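PDB 1HG4: ultraspiracle from Drosophila melanogaster, which acts as a nuclear hormone receptor and transcription factor, the insect counterpart of RXR, with a ligand-binding domain found holding a phospholipid in an inactive conformation. Local coordinates for residues A[187-192]-A[202-207]. Residues are numbered along the deposited sequence; the frame is centred on the assembly and turned at random.
Sequences YNPDIR and MCREKV
Tyr187, the first residue to leave helical geometry after helix 175-186, meets helix 197-218 beside Arg204, their CA atoms 5.4 Å apart, and the chain from 187 to 192 then runs off as an irregular loop. The Tyr187 ring lies flat on the helix surface at Cys203. CB of Cys203 sits 3.4 Å from the ring centroid and almost on the ring normal, 4° off it, a CH-pi contact over the face. SG of Cys203 stands over the same face farther from the centre, 4.3 Å from the centroid, as a sulfur-aromatic contact. With CG of Tyr187 anti to its carbonyl carbon (chi1 -63°), the ring extends across the helix, its edge meeting Val207, with CG2 of Val207 4.0 Å from CE2 of Tyr187 and the two side chains crossing at about a right angle. Beyond the ring, the Tyr187 hydroxyl hydrogen-bonds to the carbonyl of Pro71. In the alpha-helical nuclear receptor ligand-binding domain, this packing joins the connection between two consecutive helices to the second of them. CB of Arg204 touches CB of Tyr187 at 3.9 Å, and the arginine chain stays extended until the bend at chi3 (-77°) lays the guanidinium along the loop backbone. NE of Arg204 comes within 3.0 Å of the Tyr187 carbonyl O, while NH2 is hydrogen-bonded to the carbonyl of Ile184 in the last turn of helix 175-186. CD of Pro189 lies over one face of the guanidinium, 4.0 Å from CZ of Arg204, and NH2 of Arg204 packs against CA of Asn188 at 3.6 Å. Farther along the loop, the carbonyls of Pro189 and Ile191 both accept hydrogen bonds from NH1 of Arg197, at the start of helix 197-218.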
loop_
_atom_site.group_PDB
_atom_site.type_symbol
_atom_site.label_atom_id
_atom_site.label_comp_id
_atom_site.label_asym_id
_atom_site.label_seq_id
_atom_site.Cartn_x
_atom_site.Cartn_y
_atom_site.Cartn_z
ATOM N N TYR A 187 13.648 -3.782 4.336
ATOM C CA TYR A 187 12.397 -3.126 3.917
ATOM C C TYR A 187 11.220 -3.476 4.837
ATOM O O TYR A 187 10.278 -4.167 4.427
ATOM C CB TYR A 187 12.044 -3.533 2.476
ATOM C CG TYR A 187 13.058 -3.108 1.432
ATOM C CD1 TYR A 187 13.514 -1.798 1.372
ATOM C CD2 TYR A 187 13.534 -4.009 0.484
ATOM C CE1 TYR A 187 14.419 -1.394 0.387
ATOM C CE2 TYR A 187 14.438 -3.615 -0.501
ATOM C CZ TYR A 187 14.872 -2.302 -0.540
ATOM O OH TYR A 187 15.756 -1.877 -1.512
ATOM N N ASN A 188 11.264 -2.972 6.068
ATOM C CA ASN A 188 10.232 -3.267 7.053
ATOM C C ASN A 188 9.327 -2.044 7.249
ATOM O O ASN A 188 9.729 -1.044 7.838
ATOM C CB ASN A 188 10.907 -3.687 8.364
ATOM C CG ASN A 188 9.918 -4.025 9.466
ATOM O OD1 ASN A 188 10.320 -4.358 10.582
ATOM N ND2 ASN A 188 8.632 -3.938 9.168
ATOM N N PRO A 189 8.080 -2.124 6.762
ATOM C CA PRO A 189 7.106 -1.037 6.858
ATOM C C PRO A 189 6.306 -0.929 8.149
ATOM O O PRO A 189 5.588 0.046 8.348
ATOM C CB PRO A 189 6.193 -1.313 5.674
ATOM C CG PRO A 189 6.087 -2.822 5.718
ATOM C CD PRO A 189 7.533 -3.249 5.969
ATOM N N ASP A 190 6.428 -1.914 9.027
ATOM C CA ASP A 190 5.643 -1.911 10.263
ATOM C C ASP A 190 6.294 -1.277 11.479
ATOM O O ASP A 190 5.841 -1.484 12.599
ATOM C CB ASP A 190 5.224 -3.344 10.624
ATOM C CG ASP A 190 4.526 -4.054 9.480
ATOM O OD1 ASP A 190 3.627 -3.497 8.840
ATOM O OD2 ASP A 190 4.934 -5.297 9.220
ATOM N N ILE A 191 7.345 -0.502 11.281
ATOM C CA ILE A 191 8.005 0.117 12.417
ATOM C C ILE A 191 7.308 1.418 12.788
ATOM O O ILE A 191 6.936 2.201 11.923
ATOM C CB ILE A 191 9.487 0.400 12.108
ATOM C CG1 ILE A 191 10.164 -0.878 11.616
ATOM C CG2 ILE A 191 10.199 0.895 13.362
ATOM C CD1 ILE A 191 11.447 -0.609 10.844
ATOM N N ARG A 192 7.112 1.638 14.080
ATOM C CA ARG A 192 6.459 2.852 14.536
ATOM C C ARG A 192 7.272 4.071 14.129
ATOM O O ARG A 192 8.495 4.065 14.219
ATOM C CB ARG A 192 6.306 2.844 16.058
ATOM C CG ARG A 192 5.707 4.143 16.592
ATOM C CD ARG A 192 5.841 4.306 18.100
ATOM N NE ARG A 192 5.361 5.629 18.511
ATOM C CZ ARG A 192 5.332 6.080 19.763
ATOM N NH1 ARG A 192 5.756 5.320 20.770
ATOM N NH2 ARG A 192 4.877 7.304 20.009
ATOM N N MET A 202 6.337 -1.964 -0.780
ATOM C CA MET A 202 6.430 -2.261 -2.196
ATOM C C MET A 202 7.807 -2.880 -2.507
ATOM O O MET A 202 7.898 -3.921 -3.168
ATOM C CB MET A 202 6.166 -0.971 -2.988
ATOM C CG MET A 202 5.375 -1.180 -4.268
ATOM S SD MET A 202 3.969 -2.345 -4.082
ATOM C CE MET A 202 4.716 -3.828 -4.746
ATOM N N CYS A 203 8.874 -2.247 -2.034
ATOM C CA CYS A 203 10.213 -2.791 -2.220
ATOM C C CYS A 203 10.226 -4.233 -1.681
ATOM O O CYS A 203 10.719 -5.150 -2.345
ATOM C CB CYS A 203 11.231 -1.967 -1.437
ATOM S SG CYS A 203 11.329 -0.216 -1.918
ATOM N N ARG A 204 9.684 -4.432 -0.479
ATOM C CA ARG A 204 9.662 -5.768 0.106
ATOM C C ARG A 204 8.957 -6.753 -0.811
ATOM O O ARG A 204 9.437 -7.866 -1.028
ATOM C CB ARG A 204 8.955 -5.760 1.466
ATOM C CG ARG A 204 8.614 -7.153 1.981
ATOM C CD ARG A 204 8.044 -7.135 3.397
ATOM N NE ARG A 204 9.083 -6.932 4.404
ATOM C CZ ARG A 204 8.890 -7.021 5.722
ATOM N NH1 ARG A 204 7.686 -7.315 6.213
ATOM N NH2 ARG A 204 9.914 -6.820 6.546
ATOM N N GLU A 205 7.815 -6.346 -1.353
ATOM C CA GLU A 205 7.069 -7.228 -2.232
ATOM C C GLU A 205 7.815 -7.528 -3.524
ATOM O O GLU A 205 7.689 -8.621 -4.082
ATOM C CB GLU A 205 5.671 -6.648 -2.490
ATOM C CG GLU A 205 4.785 -6.761 -1.245
ATOM C CD GLU A 205 3.396 -6.189 -1.430
ATOM O OE1 GLU A 205 2.935 -6.106 -2.586
ATOM O OE2 GLU A 205 2.759 -5.837 -0.409
ATOM N N LYS A 206 8.611 -6.582 -3.997
ATOM C CA LYS A 206 9.390 -6.843 -5.205
ATOM C C LYS A 206 10.486 -7.883 -4.898
ATOM O O LYS A 206 10.888 -8.663 -5.765
ATOM C CB LYS A 206 9.997 -5.538 -5.729
ATOM C CG LYS A 206 8.937 -4.539 -6.149
ATOM C CD LYS A 206 9.528 -3.268 -6.738
ATOM C CE LYS A 206 8.426 -2.333 -7.230
ATOM N NZ LYS A 206 8.972 -1.020 -7.694
ATOM N N VAL A 207 10.966 -7.895 -3.661
ATOM C CA VAL A 207 11.978 -8.867 -3.268
ATOM C C VAL A 207 11.309 -10.246 -3.172
ATOM O O VAL A 207 11.914 -11.260 -3.507
ATOM C CB VAL A 207 12.631 -8.499 -1.915
ATOM C CG1 VAL A 207 13.589 -9.598 -1.483
ATOM C CG2 VAL A 207 13.385 -7.163 -2.035
#